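Local coordinates for protein myosin-I heavy chain (Dictyostelium discoideum, PDB 5EJY) that works as an actin-based motor with ATPase activity in early phagocytosis and adhesion, the chain here being a MyTH4-FERM unit of its tail, at residues S41-S46 against Y106-K111; L67-S72 against S86-I91; I201-T206 against D266-V271; K213-D218 against S231-M236. All blocks are in the same frame, centred on the assembly; numbering follows the deposited sequence.

Contact 1 (S41-S46 against Y106-K111); sequences SHIKSS and YCQLIK
Ile43 pushes its two branches toward helix 102-112 and meets two side chains there, each in a different way. Its CG2 methyl lies 4.1 Å from Lys111 CE, with the two side chains running past each other in opposite directions, so that the branch rests on the aliphatic part of the lysine. The longer branch meets Gln108 at about a right angle, and Ile43 CD1 comes to 4.2 Å from Gln108 NE2. Ile43 can serve both because its CG1 sits between the backbone N and the carbonyl carbon (chi1 55°), which leaves CG2 beside the backbone N and sends CD1 off separately. Gln108 and Lys111 are three residues apart on the helix and so present themselves on the same side, to a piece of chain that is itself neither helix nor strand.

This belongs to the MyTH4 domain, a helical bundle, and the loop of Ile43 connects helix 16-23 with helix 53-70. The nitrogens at the ends of both helix side chains bond to other residues: Gln108 NE2 to Glu104 OE2 and Ala59 O, and Lys111 NZ to Ser37 O and Gln39 OE1. Lys111 reaches those two acceptors through a chain extended as far as CE and bent only at its last torsion (chi4 66°).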
# COMPACT_ATOMS: atom_id res chain seq x y z
N SER A 41 19.16 -31.28 -16.95
CA SER A 41 20.12 -30.50 -17.72
C SER A 41 19.52 -29.20 -18.26
O SER A 41 18.30 -29.07 -18.40
CB SER A 41 20.63 -31.35 -18.88
OG SER A 41 19.57 -31.68 -19.76
N HIS A 42 20.38 -28.24 -18.58
CA HIS A 42 19.95 -26.97 -19.15
C HIS A 42 19.27 -27.18 -20.49
O HIS A 42 19.65 -28.09 -21.24
CB HIS A 42 21.14 -26.03 -19.35
CG HIS A 42 21.76 -25.56 -18.07
ND1 HIS A 42 22.47 -24.39 -17.97
CD2 HIS A 42 21.76 -26.11 -16.83
CE1 HIS A 42 22.89 -24.23 -16.72
NE2 HIS A 42 22.47 -25.27 -16.01
N ILE A 43 18.27 -26.36 -20.80
CA ILE A 43 17.66 -26.40 -22.13
C ILE A 43 18.59 -25.67 -23.10
O ILE A 43 19.28 -24.72 -22.71
CB ILE A 43 16.23 -25.80 -22.16
CG1 ILE A 43 16.21 -24.37 -21.60
CG2 ILE A 43 15.26 -26.68 -21.36
CD1 ILE A 43 14.83 -23.74 -21.69
N LYS A 44 18.61 -26.12 -24.35
CA LYS A 44 19.58 -25.61 -25.31
C LYS A 44 19.06 -24.39 -26.07
O LYS A 44 19.79 -23.75 -26.82
CB LYS A 44 20.03 -26.72 -26.27
CG LYS A 44 20.81 -27.83 -25.56
CD LYS A 44 21.03 -29.04 -26.44
CE LYS A 44 21.84 -30.10 -25.70
N SER A 45 17.78 -24.09 -25.87
CA SER A 45 17.17 -22.89 -26.41
C SER A 45 15.94 -22.57 -25.57
O SER A 45 15.65 -23.28 -24.61
CB SER A 45 16.80 -23.09 -27.88
OG SER A 45 16.37 -21.88 -28.47
N SER A 46 15.22 -21.51 -25.91
CA SER A 46 13.98 -21.18 -25.21
C SER A 46 12.94 -22.27 -25.50
O SER A 46 13.01 -22.92 -26.55
CB SER A 46 13.46 -19.81 -25.65
OG SER A 46 13.23 -19.76 -27.05
N TYR A 106 5.97 -19.77 -17.52
CA TYR A 106 4.98 -20.74 -17.06
C TYR A 106 5.20 -22.12 -17.70
O TYR A 106 5.02 -23.13 -17.04
CB TYR A 106 3.57 -20.25 -17.34
CG TYR A 106 3.00 -19.36 -16.26
CD1 TYR A 106 2.44 -19.90 -15.11
CD2 TYR A 106 3.03 -17.97 -16.39
CE1 TYR A 106 1.91 -19.09 -14.12
CE2 TYR A 106 2.49 -17.14 -15.39
CZ TYR A 106 1.93 -17.71 -14.27
OH TYR A 106 1.39 -16.92 -13.28
N CYS A 107 5.58 -22.15 -18.97
CA CYS A 107 5.81 -23.43 -19.66
C CYS A 107 6.98 -24.17 -19.05
O CYS A 107 6.96 -25.39 -18.96
CB CYS A 107 6.05 -23.22 -21.16
SG CYS A 107 4.59 -22.83 -22.09
N GLN A 108 8.02 -23.43 -18.66
CA GLN A 108 9.15 -24.05 -17.99
C GLN A 108 8.75 -24.68 -16.66
O GLN A 108 9.27 -25.74 -16.29
CB GLN A 108 10.29 -23.05 -17.76
CG GLN A 108 10.94 -22.55 -19.03
CD GLN A 108 12.13 -21.64 -18.76
OE1 GLN A 108 12.70 -21.65 -17.66
NE2 GLN A 108 12.52 -20.86 -19.76
N LEU A 109 7.84 -24.04 -15.94
CA LEU A 109 7.40 -24.57 -14.64
C LEU A 109 6.45 -25.76 -14.80
O LEU A 109 6.50 -26.72 -14.02
CB LEU A 109 6.75 -23.47 -13.80
CG LEU A 109 7.65 -22.25 -13.57
CD1 LEU A 109 6.93 -21.13 -12.82
CD2 LEU A 109 8.94 -22.66 -12.85
N ILE A 110 5.57 -25.69 -15.79
CA ILE A 110 4.73 -26.84 -16.12
C ILE A 110 5.62 -28.03 -16.46
O ILE A 110 5.46 -29.12 -15.90
CB ILE A 110 3.81 -26.54 -17.30
CG1 ILE A 110 2.81 -25.44 -16.92
CG2 ILE A 110 3.06 -27.81 -17.76
CD1 ILE A 110 2.13 -24.78 -18.10
N LYS A 111 6.57 -27.79 -17.35
CA LYS A 111 7.54 -28.80 -17.78
C LYS A 111 8.27 -29.45 -16.60
O LYS A 111 8.31 -30.68 -16.48
CB LYS A 111 8.54 -28.19 -18.77
CG LYS A 111 9.83 -28.98 -18.96
CD LYS A 111 10.81 -28.23 -19.89
CE LYS A 111 12.18 -28.90 -19.89
NZ LYS A 111 12.10 -30.27 -20.50

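Contact 2 (L67-S72 against S86-I91); sequences LHYMNS and SPVKFI
Tyr69 meets the Val88 methyl CG2 obliquely through two of its ring atoms, with Tyr69 CD2 3.5 Å and Tyr69 CE2 3.7 Å from that carbon. Nearer the backbone, Pro87 takes over: Pro87 CG is 4.2 Å from Tyr69 CB and lies at the edge of the phenol ring, close to its plane. The same proline carbon also meets the imidazole of His68, the two side chains crossing at about a right angle, so Pro87 CG reaches two consecutive residues of the facing helix. Tyr69 holds its ring out with CG opposite the backbone N (chi1 180°), a setting that carries it across to Val88.

Here two long helices of the MyTH4 helical bundle, 53-70 and 81-97, joined through the short helix 76-79, come together near the C-terminal end of the first, and the CA atoms of Tyr69 and Pro87 are 6.4 Å apart. Helix 81-97 is kinked at this point, where the N atoms of Pro87 and Val88 have no bond to the preceding turn. Beyond its apolar contact the tyrosine is held by polar partners: its OH bonds to Glu127, and Arg124 makes a cation-pi contact with its ring. As helix 53-70 gives way to loop, Ser72 OG donates to Tyr69 O at 3.0 Å, arriving tilted 28° from the carbonyl plane. Leu128 of helix 119-133 packs on both Tyr69 and Val88, while His68 lies at the exposed margin.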
# COMPACT_ATOMS: atom_id res chain seq x y z
N LEU A 67 16.37 -24.32 -12.36
CA LEU A 67 17.16 -25.45 -11.90
C LEU A 67 17.88 -25.12 -10.60
O LEU A 67 17.91 -25.93 -9.67
CB LEU A 67 18.18 -25.86 -12.96
CG LEU A 67 17.58 -26.50 -14.22
CD1 LEU A 67 18.66 -26.77 -15.26
CD2 LEU A 67 16.85 -27.76 -13.84
N HIS A 68 18.47 -23.92 -10.55
CA HIS A 68 19.19 -23.50 -9.35
C HIS A 68 18.30 -23.47 -8.11
O HIS A 68 18.72 -23.91 -7.03
CB HIS A 68 19.83 -22.13 -9.56
CG HIS A 68 20.77 -21.74 -8.47
ND1 HIS A 68 20.36 -21.04 -7.35
CD2 HIS A 68 22.10 -21.95 -8.31
CE1 HIS A 68 21.39 -20.84 -6.56
NE2 HIS A 68 22.46 -21.38 -7.11
N TYR A 69 17.08 -22.95 -8.24
CA TYR A 69 16.17 -22.89 -7.10
C TYR A 69 15.72 -24.28 -6.71
O TYR A 69 15.63 -24.61 -5.52
CB TYR A 69 14.95 -22.00 -7.39
CG TYR A 69 13.99 -21.92 -6.22
CD1 TYR A 69 12.89 -22.76 -6.14
CD2 TYR A 69 14.18 -21.00 -5.20
CE1 TYR A 69 12.00 -22.70 -5.07
CE2 TYR A 69 13.30 -20.93 -4.13
CZ TYR A 69 12.22 -21.77 -4.07
OH TYR A 69 11.36 -21.69 -3.00
N MET A 70 15.42 -25.10 -7.71
CA MET A 70 14.97 -26.47 -7.46
C MET A 70 16.01 -27.28 -6.70
O MET A 70 15.66 -28.09 -5.84
CB MET A 70 14.66 -27.17 -8.78
CG MET A 70 13.41 -26.66 -9.46
SD MET A 70 13.16 -27.42 -11.05
CE MET A 70 13.15 -29.17 -10.59
N ASN A 71 17.28 -27.03 -7.00
CA ASN A 71 18.38 -27.81 -6.47
C ASN A 71 18.99 -27.23 -5.20
O ASN A 71 19.92 -27.81 -4.64
CB ASN A 71 19.48 -27.94 -7.54
CG ASN A 71 19.06 -28.82 -8.70
OD1 ASN A 71 18.23 -29.71 -8.54
ND2 ASN A 71 19.63 -28.58 -9.87
N SER A 72 18.49 -26.08 -4.75
CA SER A 72 19.16 -25.37 -3.67
C SER A 72 18.86 -25.96 -2.30
O SER A 72 17.79 -26.53 -2.08
CB SER A 72 18.84 -23.86 -3.70
OG SER A 72 17.48 -23.62 -3.41
N SER A 86 17.32 -15.07 -4.69
CA SER A 86 17.89 -14.36 -5.83
C SER A 86 17.52 -14.95 -7.21
O SER A 86 17.19 -14.19 -8.12
CB SER A 86 19.41 -14.19 -5.69
OG SER A 86 20.08 -15.44 -5.66
N PRO A 87 17.55 -16.28 -7.36
CA PRO A 87 17.11 -16.78 -8.67
C PRO A 87 15.63 -16.51 -8.93
O PRO A 87 15.24 -16.31 -10.08
CB PRO A 87 17.37 -18.29 -8.58
CG PRO A 87 17.38 -18.59 -7.11
CD PRO A 87 17.97 -17.37 -6.46
N VAL A 88 14.82 -16.52 -7.87
CA VAL A 88 13.40 -16.21 -7.98
C VAL A 88 13.18 -14.75 -8.41
O VAL A 88 12.38 -14.46 -9.32
CB VAL A 88 12.64 -16.49 -6.66
CG1 VAL A 88 11.19 -16.07 -6.76
CG2 VAL A 88 12.74 -17.97 -6.31
N LYS A 89 13.90 -13.83 -7.78
CA LYS A 89 13.83 -12.42 -8.12
C LYS A 89 14.18 -12.19 -9.59
O LYS A 89 13.55 -11.38 -10.28
CB LYS A 89 14.78 -11.61 -7.23
CG LYS A 89 14.38 -11.54 -5.77
CD LYS A 89 13.11 -10.74 -5.58
CE LYS A 89 12.80 -10.51 -4.11
NZ LYS A 89 13.59 -9.42 -3.49
N PHE A 90 15.19 -12.90 -10.07
CA PHE A 90 15.58 -12.76 -11.46
C PHE A 90 14.42 -13.13 -12.39
O PHE A 90 14.04 -12.36 -13.29
CB PHE A 90 16.81 -13.63 -11.75
CG PHE A 90 17.28 -13.54 -13.17
CD1 PHE A 90 18.23 -12.60 -13.54
CD2 PHE A 90 16.79 -14.40 -14.13
CE1 PHE A 90 18.67 -12.52 -14.85
CE2 PHE A 90 17.22 -14.32 -15.45
CZ PHE A 90 18.16 -13.39 -15.81
N ILE A 91 13.88 -14.32 -12.17
CA ILE A 91 12.75 -14.82 -12.95
C ILE A 91 11.56 -13.86 -12.96
O ILE A 91 11.04 -13.53 -14.02
CB ILE A 91 12.29 -16.19 -12.42
CG1 ILE A 91 13.42 -17.21 -12.57
CG2 ILE A 91 11.04 -16.66 -13.17
CD1 ILE A 91 13.13 -18.53 -11.94

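Contact 3 (I201-T206 against D266-V271); sequences IFVRIT and DVLSKV
Leu268 projects from helix 264-277 onto strand 201-207 and carries the whole contact through one methyl. Its CD1 rests 3.9 Å from Ile201 CG2 and 4.0 Å from Val203 CG1, touching two residues whose side chains leave the strand on the same face. The leucine and Ile201 slide past each other in opposite directions, whereas Val203 meets it at a slant. Ile201 offers CG2 because that branch stands opposite the backbone N, its CG1 having swung beside the N (chi1 -67°). This is the close part of the contact, and it is a slender one: the nearest CA atoms, those of Val203 and Leu268, are still 9.1 Å apart, so side chains alone bridge the gap between strand and helix.

The other face of the strand is quite different. Phe202 and Arg204 alternate with the inward residues and are exposed, and there the Phe202 ring turns its edge to one face of the Arg204 guanidinium, Phe202 CE2 standing 4.0 Å above the guanidinium plane, over its centre. On the helix, Lys270 is likewise exposed and forms a salt bridge with Glu249. Leu268 itself is only partly buried, while its neighbour Val267 turns to Phe285 and Phe287 of strand 285-291, continuing the apolar layer beyond the reach of Ile201 and Val203.

A helix laid across one face of a mixed sheet through alternate aliphatic residues of a strand is characteristic of the ubiquitin-like fold, here the first lobe of the FERM domain.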
# COMPACT_ATOMS: atom_id res chain seq x y z
N ILE A 201 0.59 -12.85 4.38
CA ILE A 201 1.63 -11.93 4.80
C ILE A 201 1.03 -11.17 5.98
O ILE A 201 -0.11 -10.72 5.91
CB ILE A 201 2.00 -10.92 3.68
CG1 ILE A 201 2.68 -11.64 2.51
CG2 ILE A 201 2.94 -9.86 4.21
CD1 ILE A 201 1.71 -12.36 1.57
N PHE A 202 1.78 -11.06 7.08
CA PHE A 202 1.35 -10.27 8.22
C PHE A 202 1.94 -8.85 8.13
O PHE A 202 3.15 -8.69 8.02
CB PHE A 202 1.76 -10.93 9.55
CG PHE A 202 1.25 -10.21 10.76
CD1 PHE A 202 -0.11 -10.20 11.05
CD2 PHE A 202 2.11 -9.53 11.60
CE1 PHE A 202 -0.60 -9.53 12.16
CE2 PHE A 202 1.64 -8.87 12.72
CZ PHE A 202 0.28 -8.86 12.99
N VAL A 203 1.08 -7.84 8.14
CA VAL A 203 1.55 -6.46 8.15
C VAL A 203 1.04 -5.74 9.38
O VAL A 203 -0.05 -6.02 9.87
CB VAL A 203 1.14 -5.64 6.89
CG1 VAL A 203 1.78 -6.22 5.65
CG2 VAL A 203 -0.38 -5.57 6.75
N ARG A 204 1.84 -4.80 9.87
CA ARG A 204 1.47 -3.99 11.02
C ARG A 204 1.07 -2.61 10.55
O ARG A 204 1.80 -1.96 9.80
CB ARG A 204 2.66 -3.90 11.97
CG ARG A 204 3.05 -5.26 12.58
CD ARG A 204 4.55 -5.30 12.91
NE ARG A 204 5.01 -6.65 13.23
CZ ARG A 204 4.88 -7.21 14.42
NH1 ARG A 204 4.30 -6.54 15.40
NH2 ARG A 204 5.33 -8.44 14.64
N ILE A 205 -0.10 -2.15 10.99
CA ILE A 205 -0.57 -0.82 10.61
C ILE A 205 -0.66 0.06 11.86
O ILE A 205 -1.31 -0.32 12.84
CB ILE A 205 -1.97 -0.86 9.98
CG1 ILE A 205 -2.10 -2.01 8.96
CG2 ILE A 205 -2.33 0.49 9.38
CD1 ILE A 205 -1.28 -1.83 7.72
N THR A 206 -0.04 1.23 11.82
CA THR A 206 -0.11 2.15 12.95
C THR A 206 -1.38 3.00 12.89
O THR A 206 -1.67 3.60 11.86
CB THR A 206 1.10 3.09 12.94
OG1 THR A 206 2.30 2.31 12.92
CG2 THR A 206 1.10 4.00 14.16
N ASP A 266 3.04 -4.44 -2.76
CA ASP A 266 3.92 -3.62 -3.60
C ASP A 266 4.65 -2.57 -2.75
O ASP A 266 5.80 -2.20 -3.03
CB ASP A 266 3.15 -2.93 -4.74
CG ASP A 266 2.85 -3.88 -5.91
OD1 ASP A 266 3.49 -4.95 -6.00
OD2 ASP A 266 1.98 -3.53 -6.74
N VAL A 267 3.99 -2.07 -1.71
CA VAL A 267 4.65 -1.10 -0.82
C VAL A 267 5.80 -1.79 -0.08
O VAL A 267 6.90 -1.24 0.01
CB VAL A 267 3.65 -0.46 0.17
CG1 VAL A 267 4.37 0.51 1.12
CG2 VAL A 267 2.56 0.29 -0.59
N LEU A 268 5.57 -3.00 0.41
CA LEU A 268 6.64 -3.78 1.05
C LEU A 268 7.86 -3.96 0.13
O LEU A 268 9.01 -3.89 0.58
CB LEU A 268 6.13 -5.15 1.50
CG LEU A 268 5.04 -5.19 2.59
CD1 LEU A 268 4.64 -6.64 2.88
CD2 LEU A 268 5.51 -4.48 3.86
N SER A 269 7.62 -4.21 -1.16
CA SER A 269 8.70 -4.29 -2.14
C SER A 269 9.50 -2.99 -2.20
O SER A 269 10.72 -3.00 -2.27
CB SER A 269 8.14 -4.61 -3.53
OG SER A 269 7.40 -5.82 -3.49
N LYS A 270 8.79 -1.87 -2.19
CA LYS A 270 9.45 -0.55 -2.24
C LYS A 270 10.33 -0.31 -1.02
O LYS A 270 11.41 0.29 -1.12
CB LYS A 270 8.43 0.58 -2.36
CG LYS A 270 7.68 0.60 -3.66
CD LYS A 270 7.29 2.01 -4.06
CE LYS A 270 6.80 2.82 -2.87
NZ LYS A 270 6.19 4.12 -3.30
N VAL A 271 9.85 -0.77 0.13
CA VAL A 271 10.58 -0.67 1.38
C VAL A 271 11.89 -1.44 1.29
O VAL A 271 12.95 -0.93 1.66
CB VAL A 271 9.74 -1.17 2.57
CG1 VAL A 271 10.60 -1.27 3.85
CG2 VAL A 271 8.55 -0.26 2.78

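Contact 4 (K213-D218 against S231-M236); sequences KGLHID and SQRSRM
Arg233 is the residue of 231-236 that reaches strand 212-217. CB points toward the strand, and CG, lying beside the backbone N (chi1 -62°), continues outward without a close partner there. CD is the first atom to touch, 3.8 Å from Leu215 CD2. A bend about CG-CD (chi3 61°) sets NE 4.1 Å from the same leucine methyl and equally far from Gly214 O, too long for a hydrogen bond. The guanidinium stands obliquely to both, and at the tip NH2 lies 6.5 Å from His216 ND1, too far for contact. The two side chains run past each other in opposite directions, so the aliphatic part of the arginine covers the end of the buried leucine.

The helix closes with a Schellman motif: Arg235 adopts positive phi, and Met236 N bonds back to Ser231 O at 3.0 Å. Met236 packs against Val309 and Phe313 of helix 304-322. Leu215 packs on Val203 and Ile205 of the neighbouring strand 201-207 and on Ser226 and Asp229 of helix 223-233; Arg233, at the C-terminal end of that helix, lies beside strand 212-217, an outermost strand of the ubiquitin-like sheet.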
# COMPACT_ATOMS: atom_id res chain seq x y z
N LYS A 213 -1.94 -2.14 14.87
CA LYS A 213 -2.94 -3.11 14.42
C LYS A 213 -2.30 -4.13 13.47
O LYS A 213 -1.46 -3.78 12.66
CB LYS A 213 -4.08 -2.41 13.69
CG LYS A 213 -4.58 -1.14 14.34
CD LYS A 213 -5.07 -1.37 15.74
CE LYS A 213 -5.65 -0.07 16.30
NZ LYS A 213 -6.15 -0.23 17.69
N GLY A 214 -2.69 -5.39 13.57
CA GLY A 214 -2.16 -6.39 12.66
C GLY A 214 -3.19 -6.76 11.60
O GLY A 214 -4.36 -6.82 11.90
N LEU A 215 -2.74 -6.98 10.37
CA LEU A 215 -3.61 -7.55 9.34
C LEU A 215 -2.92 -8.72 8.64
O LEU A 215 -1.71 -8.69 8.39
CB LEU A 215 -3.98 -6.50 8.28
CG LEU A 215 -4.83 -5.28 8.64
CD1 LEU A 215 -4.95 -4.35 7.41
CD2 LEU A 215 -6.22 -5.69 9.16
N HIS A 216 -3.69 -9.75 8.34
CA HIS A 216 -3.20 -10.84 7.51
C HIS A 216 -3.72 -10.63 6.09
O HIS A 216 -4.93 -10.59 5.86
CB HIS A 216 -3.64 -12.20 8.06
CG HIS A 216 -2.96 -12.56 9.34
ND1 HIS A 216 -3.46 -12.22 10.58
CD2 HIS A 216 -1.79 -13.21 9.58
CE1 HIS A 216 -2.64 -12.65 11.52
NE2 HIS A 216 -1.62 -13.25 10.94
N ILE A 217 -2.79 -10.48 5.15
CA ILE A 217 -3.17 -10.19 3.77
C ILE A 217 -2.54 -11.17 2.78
O ILE A 217 -1.72 -12.02 3.15
CB ILE A 217 -2.75 -8.73 3.36
CG1 ILE A 217 -1.23 -8.57 3.31
CG2 ILE A 217 -3.34 -7.70 4.34
CD1 ILE A 217 -0.79 -7.17 2.80
N ASP A 218 -2.94 -11.05 1.52
CA ASP A 218 -2.27 -11.80 0.46
C ASP A 218 -1.67 -10.89 -0.59
O ASP A 218 -1.78 -9.65 -0.49
CB ASP A 218 -3.15 -12.93 -0.13
CG ASP A 218 -4.31 -12.43 -0.99
OD1 ASP A 218 -4.32 -11.26 -1.43
OD2 ASP A 218 -5.24 -13.24 -1.24
N SER A 231 -11.20 -0.87 9.28
CA SER A 231 -12.39 -0.17 9.76
C SER A 231 -13.29 -1.15 10.53
O SER A 231 -13.67 -0.91 11.67
CB SER A 231 -13.16 0.44 8.58
OG SER A 231 -12.36 1.40 7.91
N GLN A 232 -13.60 -2.27 9.89
CA GLN A 232 -14.48 -3.26 10.52
C GLN A 232 -13.88 -3.76 11.84
O GLN A 232 -14.58 -3.85 12.86
CB GLN A 232 -14.74 -4.42 9.56
CG GLN A 232 -15.58 -5.55 10.17
CD GLN A 232 -16.02 -6.58 9.14
OE1 GLN A 232 -15.42 -6.71 8.07
NE2 GLN A 232 -17.07 -7.32 9.46
N ARG A 233 -12.59 -4.05 11.83
CA ARG A 233 -11.92 -4.55 13.03
C ARG A 233 -11.81 -3.52 14.16
O ARG A 233 -11.71 -3.90 15.33
CB ARG A 233 -10.54 -5.11 12.67
CG ARG A 233 -10.61 -6.30 11.71
CD ARG A 233 -9.23 -6.68 11.23
NE ARG A 233 -8.40 -7.06 12.35
CZ ARG A 233 -8.41 -8.28 12.90
NH1 ARG A 233 -9.19 -9.23 12.39
NH2 ARG A 233 -7.64 -8.53 13.95
N SER A 234 -11.83 -2.24 13.83
CA SER A 234 -11.83 -1.17 14.84
C SER A 234 -13.24 -0.82 15.26
O SER A 234 -13.44 0.06 16.09
CB SER A 234 -11.15 0.08 14.28
OG SER A 234 -9.85 -0.22 13.80
N ARG A 235 -14.22 -1.48 14.65
CA ARG A 235 -15.64 -1.23 14.89
C ARG A 235 -16.10 0.16 14.45
O ARG A 235 -17.00 0.76 15.05
CB ARG A 235 -16.00 -1.48 16.36
CG ARG A 235 -15.34 -2.74 16.94
CD ARG A 235 -16.10 -3.24 18.17
NE ARG A 235 -15.42 -4.37 18.81
CZ ARG A 235 -15.58 -5.64 18.45
NH1 ARG A 235 -16.40 -5.96 17.45
NH2 ARG A 235 -14.92 -6.61 19.09
N MET A 236 -15.49 0.67 13.38
CA MET A 236 -15.96 1.88 12.74
C MET A 236 -17.01 1.48 11.72
O MET A 236 -17.30 0.29 11.57
CB MET A 236 -14.78 2.57 12.02
CG MET A 236 -13.63 2.86 12.95
SD MET A 236 -12.00 3.04 12.19
CE MET A 236 -12.36 4.15 10.84

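The four contacts fall into two pairs. Contacts 1 and 2, with centres 13 Å apart, belong to the MyTH4 domain; they touch where His42 meets Leu67, and contact 2 lies within the span of chain that contact 1 brackets. Contacts 3 and 4, 14 Å apart, share the five-stranded sheet of the FERM domain's ubiquitin-like lobe, where strands 201-207 and 212-217 are antiparallel neighbours, and contact 4 again falls between the segments of contact 3. The pairs follow in series. Contacts 2 and 3 lie 24 Å apart between centres, about 7 Å between nearest atoms; Lys89 of helix 81-97 makes a salt bridge with Glu272 of helix 264-277, one direct link between the domains.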